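Ribonucleoside-diphosphate reductase, alpha chain (Actinobacillus ureae ATCC 25976, PDB 6DQX) probably catalyses the reduction of ribonucleoside diphosphates to deoxyribonucleotides, as the catalytic alpha subunit of a class Id ribonucleotide reductase. Local coordinates at residues Ala122-Gly125 / Met126-Ile130; Ile141-Arg144 / Gly145-Ile148. All blocks are in the same frame, centred on the assembly; numbering follows the deposited sequence.

Contact 1 (Ala122-Gly125 / Met126-Ile130)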
loop_
_atom_site.group_PDB
_atom_site.type_symbol
_atom_site.label_atom_id
_atom_site.label_comp_id
_atom_site.label_asym_id
_atom_site.label_seq_id
_atom_site.Cartn_x
_atom_site.Cartn_y
_atom_site.Cartn_z
ATOM N N ALA A 122 -2.942 -3.458 4.625
ATOM C CA ALA A 122 -2.107 -3.701 5.779
ATOM C C ALA A 122 -2.068 -5.207 6.121
ATOM O O ALA A 122 -1.021 -5.697 6.508
ATOM C CB ALA A 122 -2.588 -2.874 6.971
ATOM N N GLU A 123 -3.176 -5.927 5.958
ATOM C CA GLU A 123 -3.182 -7.412 6.165
ATOM C C GLU A 123 -2.190 -8.076 5.256
ATOM O O GLU A 123 -1.310 -8.816 5.725
ATOM C CB GLU A 123 -4.555 -8.019 5.902
ATOM C CG GLU A 123 -5.624 -7.775 6.948
ATOM C CD GLU A 123 -6.978 -8.306 6.493
ATOM O OE1 GLU A 123 -7.283 -8.243 5.286
ATOM O OE2 GLU A 123 -7.764 -8.781 7.333
ATOM N N VAL A 124 -2.307 -7.772 3.959
ATOM C CA VAL A 124 -1.419 -8.323 2.949
ATOM C C VAL A 124 0.056 -7.968 3.196
ATOM O O VAL A 124 0.956 -8.813 3.056
ATOM C CB VAL A 124 -1.877 -7.944 1.522
ATOM C CG1 VAL A 124 -0.874 -8.428 0.476
ATOM C CG2 VAL A 124 -3.256 -8.515 1.220
ATOM N N GLY A 125 0.326 -6.725 3.594
ATOM C CA GLY A 125 1.661 -6.361 3.970
ATOM C C GLY A 125 2.233 -7.182 5.099
ATOM O O GLY A 125 3.342 -7.700 4.986
ATOM N N MET A 126 1.474 -7.309 6.189
ATOM C CA MET A 126 1.941 -8.041 7.348
ATOM C C MET A 126 2.139 -9.521 7.009
ATOM O O MET A 126 3.132 -10.125 7.439
ATOM C CB MET A 126 0.968 -7.929 8.528
ATOM C CG MET A 126 0.852 -6.537 9.137
ATOM S SD MET A 126 2.449 -5.900 9.642
ATOM C CE MET A 126 2.950 -7.044 10.902
ATOM N N MET A 127 1.207 -10.087 6.252
ATOM C CA MET A 127 1.321 -11.504 5.833
ATOM C C MET A 127 2.396 -11.773 4.787
ATOM O O MET A 127 2.997 -12.849 4.792
ATOM C CB MET A 127 -0.024 -12.029 5.342
ATOM C CG MET A 127 -1.052 -12.171 6.445
ATOM S SD MET A 127 -0.472 -13.185 7.815
ATOM C CE MET A 127 -0.040 -14.708 6.983
ATOM N N SER A 128 2.664 -10.817 3.904
ATOM C CA SER A 128 3.800 -10.950 2.963
ATOM C C SER A 128 5.161 -10.990 3.669
ATOM O O SER A 128 6.092 -11.617 3.173
ATOM C CB SER A 128 3.795 -9.812 1.937
ATOM O OG SER A 128 2.578 -9.801 1.207
ATOM N N LYS A 129 5.280 -10.309 4.809
ATOM C CA LYS A 129 6.486 -10.396 5.628
ATOM C C LYS A 129 6.554 -11.753 6.320
ATOM O O LYS A 129 7.611 -12.355 6.359
ATOM C CB LYS A 129 6.524 -9.302 6.708
ATOM C CG LYS A 129 7.722 -9.350 7.653
ATOM C CD LYS A 129 9.042 -9.167 6.894
ATOM C CE LYS A 129 10.185 -8.719 7.811
ATOM N NZ LYS A 129 11.369 -8.206 7.048
ATOM N N ILE A 130 5.435 -12.180 6.888
ATOM C CA ILE A 130 5.364 -13.388 7.729
ATOM C C ILE A 130 5.376 -14.668 6.872
ATOM O O ILE A 130 5.989 -15.685 7.257
ATOM C CB ILE A 130 4.106 -13.337 8.637
ATOM C CG1 ILE A 130 4.262 -12.209 9.671
ATOM C CG2 ILE A 130 3.862 -14.680 9.325
ATOM C CD1 ILE A 130 2.976 -11.739 10.349
#
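A122-G125 and M126-I130 are successive turns of one alpha helix, and four backbone bonds of the i to i+4 kind run between them. M126 N donates to A122 O at 3.0 Å, and M127 N to E123 O at 2.9 Å with an N-H...O angle of 165°. The third pair, S128 N to V124 O, measures 2.8 Å. The last, K129 N to G125 O, stretches to 3.3 Å.

V124 O accepts a second hydrogen bond, from the S128 hydroxyl: OG lies 2.7 Å from V124 O. The two donors come from opposite faces of the carbonyl plane, OG standing 39° out of it. With chi1 at -58°, S128 OG sits beside its own backbone N, which turns the hydroxyl back along the helix to the preceding turn. The buried hydroxyl thus has an acceptor within its own helix, and its oxygen also rests 3.8 Å from CG1 of V124. M126 and M127 also have CG beside the backbone N, which brings each CG close to the carbonyl oxygen one turn back: CG of M126 passes 3.3 Å from A122 O, while CG of M127 lies 3.4 Å from E123 O.

A122 packs on M118 of the second subunit, and M126 and K129 on its I114, placing helix 114-130 at the dimer interface. E123 reaches S108, S287 and R335, the last through a salt bridge. The helix is the crossover of a beta-alpha-beta unit linking parallel strands 105-109 and 134-137. M127 meets F106 and T134 of the two strands, whereas V124 and S128 face helix 156-170.

Contact 2 (Ile141-Arg144 / Gly145-Ile148); sequences IRPR and GSAI. With EDO (1,2-ethanediol), chain H.
P143 O is gripped twice by S146, through its backbone N at 3.1 Å and its hydroxyl OG at 2.9 Å. The N-H bond closes a type II beta turn from P143 to S146, with G145 in its third position at phi 97°, the positive phi characteristic of that turn. Both donors approach from the same face of the carbonyl plane, each somewhat tilted from it. The chi1 of -60° places S146 OG next to its own N, which lets both donors meet the same oxygen; OG also lies 3.3 Å from CD of P143, against the proline ring.

The R142 side chain, bent at chi3, reaches past the turn to S146, A147 and I148. S146 CB touches the edge of its guanidinium, in plane and 3.5 Å from NH2. A147 O lies over one face, where the angle is too poor for a hydrogen bond, and I148 CG2 approaches obliquely.

Around this surface loop, R142 NE forms a salt bridge with D112, R144 NH2 one with E194, and S154 makes backbone bonds to G145 and S146. A 1,2-ethanediol, probably from the crystallisation liquor and also bonded to D112, lies beside R142 at the guanidinium edge: NH1 donates weakly to its O1 at 3.0 Å, with an N-H...O angle of 128°.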
loop_
_atom_site.group_PDB
_atom_site.type_symbol
_atom_site.label_atom_id
_atom_site.label_comp_id
_atom_site.label_asym_id
_atom_site.label_seq_id
_atom_site.Cartn_x
_atom_site.Cartn_y
_atom_site.Cartn_z
ATOM N N ILE A 141 -15.960 -4.239 -5.140
ATOM C CA ILE A 141 -15.476 -2.886 -5.487
ATOM C C ILE A 141 -16.263 -2.385 -6.708
ATOM O O ILE A 141 -16.361 -3.062 -7.745
ATOM C CB ILE A 141 -13.962 -2.880 -5.775
ATOM C CG1 ILE A 141 -13.171 -3.307 -4.531
ATOM C CG2 ILE A 141 -13.514 -1.500 -6.246
ATOM C CD1 ILE A 141 -11.715 -3.605 -4.794
ATOM N N ARG A 142 -16.799 -1.171 -6.628
ATOM C CA ARG A 142 -17.570 -0.650 -7.747
ATOM C C ARG A 142 -16.643 -0.469 -8.960
ATOM O O ARG A 142 -15.471 -0.172 -8.781
ATOM C CB ARG A 142 -18.243 0.662 -7.378
ATOM C CG ARG A 142 -19.582 0.497 -6.664
ATOM C CD ARG A 142 -20.145 1.836 -6.197
ATOM N NE ARG A 142 -19.306 2.435 -5.153
ATOM C CZ ARG A 142 -18.307 3.303 -5.329
ATOM N NH1 ARG A 142 -17.641 3.746 -4.265
ATOM N NH2 ARG A 142 -17.955 3.733 -6.539
ATOM N N PRO A 143 -17.158 -0.683 -10.179
ATOM C CA PRO A 143 -16.338 -0.661 -11.398
ATOM C C PRO A 143 -15.927 0.743 -11.866
ATOM O O PRO A 143 -16.476 1.740 -11.389
ATOM C CB PRO A 143 -17.238 -1.325 -12.435
ATOM C CG PRO A 143 -18.616 -1.056 -11.973
ATOM C CD PRO A 143 -18.565 -1.010 -10.475
ATOM N N ARG A 144 -14.959 0.792 -12.779
ATOM C CA ARG A 144 -14.436 2.050 -13.309
ATOM C C ARG A 144 -15.604 2.871 -13.852
ATOM O O ARG A 144 -16.453 2.348 -14.570
ATOM C CB ARG A 144 -13.427 1.787 -14.425
ATOM C CG ARG A 144 -12.722 3.037 -14.934
ATOM C CD ARG A 144 -11.754 2.704 -16.055
ATOM N NE ARG A 144 -10.598 1.963 -15.562
ATOM C CZ ARG A 144 -9.567 2.487 -14.895
ATOM N NH1 ARG A 144 -9.507 3.789 -14.587
ATOM N NH2 ARG A 144 -8.577 1.686 -14.507
ATOM N N GLY A 145 -15.652 4.150 -13.475
ATOM C CA GLY A 145 -16.712 5.060 -13.928
ATOM C C GLY A 145 -17.872 5.255 -12.963
ATOM O O GLY A 145 -18.706 6.132 -13.181
ATOM N N SER A 146 -17.955 4.456 -11.902
ATOM C CA SER A 146 -19.020 4.614 -10.897
ATOM C C SER A 146 -18.863 5.932 -10.140
ATOM O O SER A 146 -17.742 6.373 -9.896
ATOM C CB SER A 146 -18.974 3.460 -9.894
ATOM O OG SER A 146 -19.161 2.236 -10.551
ATOM N N ALA A 147 -19.978 6.536 -9.749
ATOM C CA ALA A 147 -19.961 7.805 -9.007
ATOM C C ALA A 147 -19.402 7.624 -7.585
ATOM O O ALA A 147 -19.619 6.579 -6.967
ATOM C CB ALA A 147 -21.363 8.392 -8.953
ATOM N N ILE A 148 -18.681 8.634 -7.086
ATOM C CA ILE A 148 -18.142 8.634 -5.708
ATOM C C ILE A 148 -18.417 9.944 -4.963
ATOM O O ILE A 148 -18.697 10.975 -5.575
ATOM C CB ILE A 148 -16.618 8.338 -5.668
ATOM C CG1 ILE A 148 -15.842 9.178 -6.697
ATOM C CG2 ILE A 148 -16.363 6.859 -5.913
ATOM C CD1 ILE A 148 -14.336 9.111 -6.522
HETATM C C1 EDO H . -13.556 4.006 -3.535
HETATM O O1 EDO H . -14.891 4.443 -3.274
HETATM C C2 EDO H . -13.569 2.487 -3.613
HETATM O O2 EDO H . -14.418 2.063 -4.688
#

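How the contacts relate
From the N terminus, strand 105-109 leads into helix 114-130, whose last turns form contact 1. The chain then enters parallel strand 134-137, and contact 2 follows in the loop before helix 156-170. The contacts are therefore in series and neither nest nor cross: contact 1 links successive helical turns, while contact 2 closes a tight turn. Their centres lie 27 Å apart, with about 11 Å between nearest atoms, and within one chain they do not meet directly. Helix 156-170 nevertheless borders both. Across the dimer the two regions do come together, I148 of contact 2 packing on K129 of the second subunit.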